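Local coordinates for entry-fusion complex associated protein OPG083 (Vaccinia virus, PDB 6CJ6), which serves as a component of the eleven-protein poxvirus entry-fusion complex, which mixes viral and cellular lipids and then opens a pore that admits the virion core to the cytoplasm, at residues A[98-101]-A[102-106]; A[63-66]-A[67-70]; A[15-18]-A[19-23]; A[6-9]-A[10-14]. All coordinates share one frame; numbering follows the deposited sequence.

Contact 1: A[98-101]-A[102-106]. With PDO (1,3-propandiol), chain Y; MOH (methanol), chain B; EOH (ethanol), chain C; PGO (S-1,2-propanediol), chain D.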
loop_
_atom_site.group_PDB
_atom_site.type_symbol
_atom_site.label_atom_id
_atom_site.label_comp_id
_atom_site.label_asym_id
_atom_site.label_seq_id
_atom_site.Cartn_x
_atom_site.Cartn_y
_atom_site.Cartn_z
ATOM N N SER A 98 12.595 10.671 -1.264
ATOM C CA SER A 98 12.737 10.560 -2.709
ATOM C C SER A 98 13.797 9.550 -3.130
ATOM O O SER A 98 13.865 9.208 -4.316
ATOM C CB SER A 98 13.059 11.928 -3.319
ATOM O OG SER A 98 14.291 12.423 -2.825
ATOM N N ALA A 99 14.618 9.065 -2.201
ATOM C CA ALA A 99 15.654 8.101 -2.546
ATOM C C ALA A 99 15.022 6.765 -2.911
ATOM O O ALA A 99 14.135 6.277 -2.205
ATOM C CB ALA A 99 16.597 7.910 -1.361
ATOM N N VAL A 100 15.490 6.170 -4.007
ATOM C CA VAL A 100 15.003 4.867 -4.448
ATOM C C VAL A 100 15.305 3.817 -3.385
ATOM O O VAL A 100 16.455 3.396 -3.217
ATOM C CB VAL A 100 15.598 4.480 -5.814
ATOM C CG1 VAL A 100 14.950 3.200 -6.335
ATOM C CG2 VAL A 100 15.420 5.620 -6.806
ATOM N N SER A 101 14.275 3.392 -2.658
ATOM C CA SER A 101 14.455 2.413 -1.599
ATOM C C SER A 101 14.774 1.041 -2.189
ATOM O O SER A 101 14.649 0.798 -3.391
ATOM C CB SER A 101 13.190 2.323 -0.744
ATOM O OG SER A 101 12.072 1.948 -1.533
ATOM N N LYS A 102 15.208 0.133 -1.313
ATOM C CA LYS A 102 15.347 -1.263 -1.709
ATOM C C LYS A 102 14.003 -1.861 -2.105
ATOM O O LYS A 102 13.937 -2.698 -3.014
ATOM C CB LYS A 102 15.985 -2.057 -0.569
ATOM C CG LYS A 102 15.823 -3.563 -0.657
ATOM C CD LYS A 102 16.553 -4.232 0.495
ATOM C CE LYS A 102 16.001 -5.612 0.789
ATOM N NZ LYS A 102 16.608 -6.156 2.035
ATOM N N LEU A 103 12.923 -1.440 -1.441
ATOM C CA LEU A 103 11.589 -1.890 -1.828
ATOM C C LEU A 103 11.327 -1.615 -3.302
ATOM O O LEU A 103 10.949 -2.517 -4.058
ATOM C CB LEU A 103 10.537 -1.196 -0.960
ATOM C CG LEU A 103 9.085 -1.342 -1.440
ATOM C CD1 LEU A 103 8.628 -2.788 -1.353
ATOM C CD2 LEU A 103 8.151 -0.433 -0.659
ATOM N N GLU A 104 11.554 -0.372 -3.734
ATOM C CA GLU A 104 11.264 0.006 -5.113
ATOM C C GLU A 104 12.148 -0.748 -6.099
ATOM O O GLU A 104 11.679 -1.188 -7.155
ATOM C CB GLU A 104 11.425 1.516 -5.279
ATOM C CG GLU A 104 11.272 2.005 -6.707
ATOM C CD GLU A 104 11.162 3.510 -6.790
ATOM O OE1 GLU A 104 11.379 4.180 -5.758
ATOM O OE2 GLU A 104 10.850 4.021 -7.884
ATOM N N LYS A 105 13.432 -0.905 -5.778
ATOM C CA LYS A 105 14.300 -1.687 -6.652
ATOM C C LYS A 105 13.865 -3.146 -6.690
ATOM O O LYS A 105 13.874 -3.773 -7.756
ATOM C CB LYS A 105 15.759 -1.548 -6.214
ATOM C CG LYS A 105 16.319 -0.148 -6.419
ATOM C CD LYS A 105 17.690 0.007 -5.796
ATOM C CE LYS A 105 18.248 1.412 -6.027
ATOM N NZ LYS A 105 19.499 1.640 -5.253
ATOM N N ASN A 106 13.472 -3.700 -5.542
ATOM C CA ASN A 106 12.961 -5.065 -5.528
ATOM C C ASN A 106 11.705 -5.183 -6.384
ATOM O O ASN A 106 11.553 -6.144 -7.147
ATOM C CB ASN A 106 12.685 -5.502 -4.088
ATOM C CG ASN A 106 12.610 -7.009 -3.938
ATOM O OD1 ASN A 106 13.631 -7.698 -3.968
ATOM N ND2 ASN A 106 11.403 -7.529 -3.763
HETATM C C1 PDO Y . 13.959 -2.889 -12.823
HETATM O O1 PDO Y . 14.323 -2.143 -13.989
HETATM C C2 PDO Y . 15.212 -3.218 -12.020
HETATM C C3 PDO Y . 14.937 -3.138 -10.523
HETATM O O3 PDO Y . 16.176 -3.016 -9.816
HETATM C C MOH B . 11.219 5.635 -2.883
HETATM O O MOH B . 11.589 4.313 -3.214
HETATM C C1 EOH C . 18.974 7.548 -5.333
HETATM C C2 EOH C . 19.518 6.875 -6.574
HETATM O O EOH C . 17.996 6.700 -4.720
HETATM C C1 PGO D . 16.803 0.786 2.399
HETATM C C2 PGO D . 16.609 -0.407 3.306
HETATM C C3 PGO D . 17.364 0.010 4.499
HETATM O O1 PGO D . 16.857 0.859 0.986
HETATM O O2 PGO D . 17.112 -1.685 2.870
HETATM O O HOH W 1 17.777 1.318 -2.472
HETATM O O HOH W 2 19.516 4.196 -3.441
#
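The N-cap of helix 102-113 is built by Ser101 and Glu104, and it shows how a short side chain can stand in for the helical turn that is missing at a helix start. Ser101 OG accepts from Glu104 N at 3.2 Å, with the N-H pointing well at it (162°). The torsion explains the reach: OG sits between the backbone N and the carbonyl carbon (chi1 59°), folded back over the first turn. Ser101 O meanwhile opens the regular helical pattern by accepting from Lys105 N. In a capping box the N-cap backbone N would bond directly to the side chain three residues on; here a methanol, probably from the crystallisation liquor, bridges the gap. Its oxygen accepts from Ser101 N at 2.9 Å and from Ser101 OG, and donates to Glu104 OE1 at 2.6 Å. Glu104 is further committed, through a salt bridge from OE1 to Arg60 of helix 59-74. On the outer side Val100 crosses both Glu104 and Lys105 at about a right angle, laying CG1 3.6 Å from Lys105 CG. Beyond it, a water donates to Val100 O and accepts from Lys105 NZ at 3.1 Å.

Contact 2: A[63-66]-A[67-70]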
loop_
_atom_site.group_PDB
_atom_site.type_symbol
_atom_site.label_atom_id
_atom_site.label_comp_id
_atom_site.label_asym_id
_atom_site.label_seq_id
_atom_site.Cartn_x
_atom_site.Cartn_y
_atom_site.Cartn_z
ATOM N N PHE A 63 6.134 5.825 -5.629
ATOM C CA PHE A 63 6.981 5.383 -4.527
ATOM C C PHE A 63 7.416 6.537 -3.630
ATOM O O PHE A 63 7.620 6.341 -2.429
ATOM C CB PHE A 63 8.193 4.627 -5.067
ATOM C CG PHE A 63 7.948 3.160 -5.272
ATOM C CD1 PHE A 63 7.953 2.290 -4.193
ATOM C CD2 PHE A 63 7.719 2.651 -6.538
ATOM C CE1 PHE A 63 7.733 0.939 -4.375
ATOM C CE2 PHE A 63 7.495 1.300 -6.726
ATOM C CZ PHE A 63 7.502 0.444 -5.639
ATOM N N THR A 64 7.561 7.743 -4.185
ATOM C CA THR A 64 7.967 8.881 -3.363
ATOM C C THR A 64 6.901 9.223 -2.327
ATOM O O THR A 64 7.190 9.283 -1.126
ATOM C CB THR A 64 8.297 10.087 -4.245
ATOM O OG1 THR A 64 9.435 9.783 -5.060
ATOM C CG2 THR A 64 8.618 11.296 -3.388
ATOM N N LEU A 65 5.660 9.447 -2.770
ATOM C CA LEU A 65 4.570 9.676 -1.826
ATOM C C LEU A 65 4.262 8.420 -1.020
ATOM O O LEU A 65 3.823 8.511 0.132
ATOM C CB LEU A 65 3.319 10.134 -2.575
ATOM C CG LEU A 65 3.437 11.394 -3.434
ATOM C CD1 LEU A 65 2.186 11.581 -4.277
ATOM C CD2 LEU A 65 3.683 12.612 -2.566
ATOM N N MET A 66 4.475 7.248 -1.620
ATOM C CA MET A 66 4.346 5.989 -0.898
ATOM C C MET A 66 5.316 5.933 0.274
ATOM O O MET A 66 4.969 5.446 1.355
ATOM C CB MET A 66 4.626 4.848 -1.873
ATOM C CG MET A 66 4.347 3.456 -1.393
ATOM S SD MET A 66 3.822 2.460 -2.804
ATOM C CE MET A 66 2.059 2.584 -2.588
ATOM N N VAL A 67 6.536 6.436 0.083
ATOM C CA VAL A 67 7.527 6.396 1.153
ATOM C C VAL A 67 7.284 7.504 2.173
ATOM O O VAL A 67 7.443 7.291 3.382
ATOM C CB VAL A 67 8.953 6.415 0.572
ATOM C CG1 VAL A 67 9.970 6.759 1.646
ATOM C CG2 VAL A 67 9.278 5.065 -0.038
ATOM N N GLU A 68 6.895 8.698 1.712
ATOM C CA GLU A 68 6.539 9.771 2.637
ATOM C C GLU A 68 5.484 9.298 3.626
ATOM O O GLU A 68 5.619 9.492 4.840
ATOM C CB GLU A 68 6.014 10.990 1.876
ATOM C CG GLU A 68 6.995 11.664 0.935
ATOM C CD GLU A 68 6.447 12.969 0.373
ATOM O OE1 GLU A 68 5.935 13.791 1.163
ATOM O OE2 GLU A 68 6.520 13.171 -0.858
ATOM N N SER A 69 4.426 8.661 3.116
ATOM C CA SER A 69 3.348 8.199 3.982
ATOM C C SER A 69 3.838 7.127 4.948
ATOM O O SER A 69 3.451 7.118 6.123
ATOM C CB SER A 69 2.185 7.675 3.135
ATOM O OG SER A 69 1.735 8.652 2.208
ATOM N N PHE A 70 4.692 6.217 4.473
ATOM C CA PHE A 70 5.209 5.162 5.338
ATOM C C PHE A 70 5.991 5.743 6.506
ATOM O O PHE A 70 5.769 5.372 7.664
ATOM C CB PHE A 70 6.083 4.202 4.530
ATOM C CG PHE A 70 6.729 3.125 5.360
ATOM C CD1 PHE A 70 6.012 2.004 5.745
ATOM C CD2 PHE A 70 8.055 3.234 5.752
ATOM C CE1 PHE A 70 6.603 1.012 6.509
ATOM C CE2 PHE A 70 8.653 2.245 6.515
ATOM C CZ PHE A 70 7.928 1.133 6.895
#
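Within helix 59-74, successive turns meet through Leu65, Glu68 and Ser69, and the Glu68 chain is met differently by Leu65 and by Thr64. Leu65 and Glu68 run side by side and point the same way, so that Leu65 CD2 lies 3.4 Å from Glu68 OE2, a methyl group against a carboxylate oxygen. Thr64 approaches the same carboxylate at a slant, its CG2 3.8 Å from Glu68 OE2, while its hydroxyl turns back to the carbonyl oxygen of Arg60. With CG anti to the carbonyl carbon (chi1 -63°), Glu68 points back toward the previous turn, and CG passes 3.2 Å from Thr64 O. Val67 leans on the preceding turn in a similar way, its CG2 lying close to Phe63 O. Met66 faces elsewhere, toward Tyr18 of helix 10-24 and Leu151 and Ile154 of helix 145-158. The buried hydroxyl of Ser69 illustrates a familiar solution for a polar group inside a helical bundle: it bonds back to its own helix, and it also meets Ser17 OG of helix 10-24. Leu65 O is thus gripped twice by one residue, by Ser69 N at 3.0 Å and by Ser69 OG at 2.9 Å, the two donors arriving from opposite faces of the carbonyl plane.

Contact 3: A[15-18]-A[19-23]. With PDO (1,3-propandiol), chain X.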
loop_
_atom_site.group_PDB
_atom_site.type_symbol
_atom_site.label_atom_id
_atom_site.label_comp_id
_atom_site.label_asym_id
_atom_site.label_seq_id
_atom_site.Cartn_x
_atom_site.Cartn_y
_atom_site.Cartn_z
ATOM N N ILE A 15 -2.789 4.453 4.108
ATOM C CA ILE A 15 -3.493 4.657 2.848
ATOM C C ILE A 15 -4.242 5.984 2.852
ATOM O O ILE A 15 -4.310 6.672 1.828
ATOM C CB ILE A 15 -4.389 3.452 2.499
ATOM C CG1 ILE A 15 -4.830 3.532 1.036
ATOM C CG2 ILE A 15 -5.595 3.371 3.424
ATOM C CD1 ILE A 15 -3.673 3.547 0.055
ATOM N N ASP A 16 -4.794 6.379 4.002
ATOM C CA ASP A 16 -5.463 7.672 4.087
ATOM C C ASP A 16 -4.489 8.806 3.803
ATOM O O ASP A 16 -4.829 9.767 3.104
ATOM C CB ASP A 16 -6.105 7.840 5.464
ATOM C CG ASP A 16 -7.300 6.930 5.662
ATOM O OD1 ASP A 16 -7.747 6.321 4.669
ATOM O OD2 ASP A 16 -7.789 6.820 6.807
ATOM N N SER A 17 -3.266 8.702 4.331
ATOM C CA SER A 17 -2.220 9.663 4.000
ATOM C C SER A 17 -1.850 9.584 2.526
ATOM O O SER A 17 -1.704 10.612 1.854
ATOM C CB SER A 17 -0.986 9.393 4.860
ATOM O OG SER A 17 0.144 10.088 4.361
ATOM N N TYR A 18 -1.693 8.366 2.009
ATOM C CA TYR A 18 -1.248 8.193 0.632
ATOM C C TYR A 18 -2.306 8.667 -0.358
ATOM O O TYR A 18 -1.971 9.234 -1.404
ATOM C CB TYR A 18 -0.880 6.727 0.394
ATOM C CG TYR A 18 -0.352 6.429 -0.988
ATOM C CD1 TYR A 18 0.655 7.203 -1.551
ATOM C CD2 TYR A 18 -0.844 5.359 -1.721
ATOM C CE1 TYR A 18 1.144 6.927 -2.812
ATOM C CE2 TYR A 18 -0.360 5.076 -2.983
ATOM C CZ TYR A 18 0.632 5.863 -3.522
ATOM O OH TYR A 18 1.114 5.584 -4.779
ATOM N N LEU A 19 -3.588 8.458 -0.042
ATOM C CA LEU A 19 -4.649 8.873 -0.956
ATOM C C LEU A 19 -4.717 10.392 -1.085
ATOM O O LEU A 19 -4.957 10.911 -2.181
ATOM C CB LEU A 19 -5.995 8.292 -0.521
ATOM C CG LEU A 19 -6.153 6.781 -0.700
ATOM C CD1 LEU A 19 -7.469 6.293 -0.110
ATOM C CD2 LEU A 19 -6.040 6.396 -2.166
ATOM N N GLN A 20 -4.515 11.118 0.019
ATOM C CA GLN A 20 -4.474 12.578 -0.046
ATOM C C GLN A 20 -3.417 13.052 -1.034
ATOM O O GLN A 20 -3.670 13.934 -1.864
ATOM C CB GLN A 20 -4.180 13.158 1.338
ATOM C CG GLN A 20 -5.372 13.277 2.264
ATOM C CD GLN A 20 -5.045 14.095 3.501
ATOM O OE1 GLN A 20 -4.037 14.797 3.541
ATOM N NE2 GLN A 20 -5.892 14.000 4.520
ATOM N N LYS A 21 -2.218 12.474 -0.954
ATOM C CA LYS A 21 -1.129 12.893 -1.828
ATOM C C LYS A 21 -1.415 12.532 -3.282
ATOM O O LYS A 21 -1.072 13.292 -4.194
ATOM C CB LYS A 21 0.175 12.257 -1.354
ATOM C CG LYS A 21 0.558 12.614 0.077
ATOM C CD LYS A 21 1.321 11.475 0.733
ATOM C CE LYS A 21 2.479 11.973 1.586
ATOM N NZ LYS A 21 2.035 12.768 2.762
ATOM N N LEU A 22 -2.049 11.379 -3.516
ATOM C CA LEU A 22 -2.366 10.974 -4.884
ATOM C C LEU A 22 -3.329 11.954 -5.543
ATOM O O LEU A 22 -3.198 12.256 -6.736
ATOM C CB LEU A 22 -2.956 9.564 -4.895
ATOM C CG LEU A 22 -2.031 8.397 -4.554
ATOM C CD1 LEU A 22 -2.781 7.078 -4.649
ATOM C CD2 LEU A 22 -0.816 8.391 -5.463
ATOM N N ALA A 23 -4.309 12.454 -4.785
ATOM C CA ALA A 23 -5.284 13.381 -5.350
ATOM C C ALA A 23 -4.647 14.709 -5.736
ATOM O O ALA A 23 -5.032 15.308 -6.749
ATOM C CB ALA A 23 -6.428 13.610 -4.363
HETATM C C1 PDO X . -2.141 12.516 6.711
HETATM O O1 PDO X . -2.878 11.295 6.573
HETATM C C2 PDO X . -1.008 12.543 5.693
HETATM C C3 PDO X . -1.460 13.191 4.391
HETATM O O3 PDO X . -0.428 13.056 3.407
#
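Tyr18 and Leu22, one turn apart on helix 10-24, form the tight side of an amphipathic helix whose looser, solvent side lies at Asp16 and Gln20. Leu22 lies over one face of the Tyr18 ring in a CH-pi contact, with CG 3.9 Å from the ring centroid and only 13° off the normal. Leu22 CD1 sits nearest Tyr18 CE2, and Leu22 CD2 lies 3.5 Å from Tyr18 CZ. Tyr18 CG is anti to the backbone N (chi1 -178°), which points the ring along the helix toward Leu22, while Ile15 CD1 lies at the ring edge, in plane. Ile15 and Leu19 add a second apolar pair, with CG1 of the one 3.9 Å from CG of the other; both also touch Gln138 of strand 133-141. The backbone echoes the contrast. On the apolar side Leu19 N reaches Ile15 O at 2.7 Å and Leu22 N reaches Tyr18 O at 3.0 Å, whereas the bonds from Gln20 N to Asp16 O and from Lys21 N to Ser17 O are weak, each stretched to 3.4 Å. Ser17 and Lys21 make a polar strip facing helix 59-74, where the lysine chain is bent at three torsions and curls back over Ser17 O. Ser17 OG is held by Glu72 of that helix. A 1,3-propanediol has settled over the strip, its C3 beside Gln20 OE1. Its O3 can donate to Ser17 O or Ser17 OG, and accepts from Lys21 NZ at 2.6 Å.

Contact 4: A[6-9]-A[10-14]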
loop_
_atom_site.group_PDB
_atom_site.type_symbol
_atom_site.label_atom_id
_atom_site.label_comp_id
_atom_site.label_asym_id
_atom_site.label_seq_id
_atom_site.Cartn_x
_atom_site.Cartn_y
_atom_site.Cartn_z
ATOM N N GLU A 6 -15.310 -0.784 12.287
ATOM C CA GLU A 6 -14.042 -0.969 11.596
ATOM C C GLU A 6 -12.969 -1.468 12.555
ATOM O O GLU A 6 -12.797 -0.929 13.652
ATOM C CB GLU A 6 -13.603 0.340 10.943
ATOM C CG GLU A 6 -12.328 0.224 10.124
ATOM C CD GLU A 6 -12.063 1.461 9.293
ATOM O OE1 GLU A 6 -13.024 2.217 9.036
ATOM O OE2 GLU A 6 -10.897 1.681 8.901
ATOM N N PHE A 7 -12.250 -2.508 12.135
ATOM C CA PHE A 7 -11.100 -3.043 12.863
ATOM C C PHE A 7 -9.864 -2.399 12.238
ATOM O O PHE A 7 -9.293 -2.911 11.274
ATOM C CB PHE A 7 -11.083 -4.564 12.751
ATOM C CG PHE A 7 -10.002 -5.227 13.555
ATOM C CD1 PHE A 7 -10.114 -5.341 14.931
ATOM C CD2 PHE A 7 -8.884 -5.758 12.932
ATOM C CE1 PHE A 7 -9.122 -5.958 15.673
ATOM C CE2 PHE A 7 -7.890 -6.377 13.667
ATOM C CZ PHE A 7 -8.008 -6.476 15.040
ATOM N N LYS A 8 -9.454 -1.260 12.791
ATOM C CA LYS A 8 -8.437 -0.428 12.160
ATOM C C LYS A 8 -7.030 -0.940 12.436
ATOM O O LYS A 8 -6.734 -1.449 13.520
ATOM C CB LYS A 8 -8.556 1.018 12.637
ATOM C CG LYS A 8 -9.577 1.827 11.867
ATOM C CD LYS A 8 -9.722 3.222 12.432
ATOM C CE LYS A 8 -10.781 3.987 11.672
ATOM N NZ LYS A 8 -11.104 5.266 12.343
ATOM N N THR A 9 -6.162 -0.795 11.437
ATOM C CA THR A 9 -4.753 -1.146 11.525
ATOM C C THR A 9 -3.926 0.043 11.054
ATOM O O THR A 9 -4.459 1.095 10.687
ATOM C CB THR A 9 -4.426 -2.371 10.664
ATOM O OG1 THR A 9 -4.456 -1.998 9.280
ATOM C CG2 THR A 9 -5.426 -3.493 10.910
ATOM N N LEU A 10 -2.601 -0.135 11.050
ATOM C CA LEU A 10 -1.716 0.931 10.592
ATOM C C LEU A 10 -1.873 1.208 9.103
ATOM O O LEU A 10 -1.668 2.346 8.666
ATOM C CB LEU A 10 -0.260 0.600 10.915
ATOM C CG LEU A 10 0.264 1.132 12.246
ATOM C CD1 LEU A 10 1.759 0.889 12.359
ATOM C CD2 LEU A 10 -0.053 2.611 12.371
ATOM N N TYR A 11 -2.225 0.194 8.306
ATOM C CA TYR A 11 -2.404 0.432 6.879
ATOM C C TYR A 11 -3.508 1.446 6.616
ATOM O O TYR A 11 -3.435 2.199 5.637
ATOM C CB TYR A 11 -2.666 -0.875 6.128
ATOM C CG TYR A 11 -2.910 -0.662 4.649
ATOM C CD1 TYR A 11 -1.863 -0.347 3.792
ATOM C CD2 TYR A 11 -4.188 -0.755 4.114
ATOM C CE1 TYR A 11 -2.082 -0.136 2.443
ATOM C CE2 TYR A 11 -4.417 -0.555 2.766
ATOM C CZ TYR A 11 -3.361 -0.249 1.935
ATOM O OH TYR A 11 -3.584 -0.046 0.594
ATOM N N ASN A 12 -4.532 1.485 7.474
ATOM C CA ASN A 12 -5.567 2.507 7.350
ATOM C C ASN A 12 -4.965 3.904 7.425
ATOM O O ASN A 12 -5.279 4.774 6.605
ATOM C CB ASN A 12 -6.618 2.318 8.441
ATOM C CG ASN A 12 -7.396 1.031 8.281
ATOM O OD1 ASN A 12 -7.097 0.025 8.929
ATOM N ND2 ASN A 12 -8.403 1.054 7.414
ATOM N N LEU A 13 -4.093 4.139 8.407
ATOM C CA LEU A 13 -3.446 5.442 8.514
ATOM C C LEU A 13 -2.560 5.717 7.306
ATOM O O LEU A 13 -2.518 6.847 6.802
ATOM C CB LEU A 13 -2.639 5.524 9.809
ATOM C CG LEU A 13 -3.421 5.239 11.091
ATOM C CD1 LEU A 13 -2.559 5.489 12.318
ATOM C CD2 LEU A 13 -4.693 6.074 11.140
ATOM N N PHE A 14 -1.851 4.695 6.819
ATOM C CA PHE A 14 -0.968 4.883 5.673
ATOM C C PHE A 14 -1.759 5.240 4.423
ATOM O O PHE A 14 -1.446 6.218 3.732
ATOM C CB PHE A 14 -0.131 3.623 5.438
ATOM C CG PHE A 14 0.517 3.565 4.079
ATOM C CD1 PHE A 14 1.719 4.212 3.839
ATOM C CD2 PHE A 14 -0.078 2.863 3.041
ATOM C CE1 PHE A 14 2.314 4.162 2.589
ATOM C CE2 PHE A 14 0.509 2.811 1.792
ATOM C CZ PHE A 14 1.709 3.462 1.565
HETATM O O HOH W 3 -9.771 -1.778 8.997
#
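The amide of Asn12 and the carboxylate of Glu6 come at each other from opposite directions, their planes turned 50° apart. Asn12 ND2 lies 3.0 Å from Glu6 OE2, yet the angle is too poor for a hydrogen bond, and ND2 bonds instead to Leu136 O. The oxygen side of the amide does the capping. Asn12 OD1 accepts from Thr9 N at 2.8 Å in a nearly straight bond (172°), the donor lying somewhat out of the amide plane, and takes a weak second bond from Thr9 OG1. Thr9, the N-cap residue, and Asn12 thus form a capping box, carried chiefly by this bond from Thr9 N to Asn12 OD1; the return bond from the helix is weak and comes from Tyr11 N, one residue before Asn12, to Thr9 OG1 (3.3 Å). Asn12 can reach back because its CG is anti to the carbonyl carbon (chi1 -66°). The box closes the turn between strand 5-6, which pairs in parallel with strand 133-141, and helix 10-24. On the strand side the Phe7 ring stacks with Tyr162; on the helix side Tyr11 packs against helix 145-158, and Phe14 is wedged between that helix and helix 59-74.

In the fold
Contacts 2 and 3 belong to the interior, contacts 1 and 4 to helix starts that are only partly buried and lie on opposite sides of the chain's centre. Contacts 3 and 4 share helix 10-24, one in its body and the other at its beginning. Contact 2 is the hub: it touches contact 3 through Ser69 and Ser17 and through Met66 and Tyr18, contact 4 through Phe14, and contact 1 through Phe63, which packs on Leu103 and Glu104. Chemistry follows place. The helix bodies combine backbone bonding and apolar contacts with a few buried or flanking polar groups, whereas the caps rely on side-chain oxygens, directly within the capping box of 6-14 and partly through a solvent molecule at 98-106.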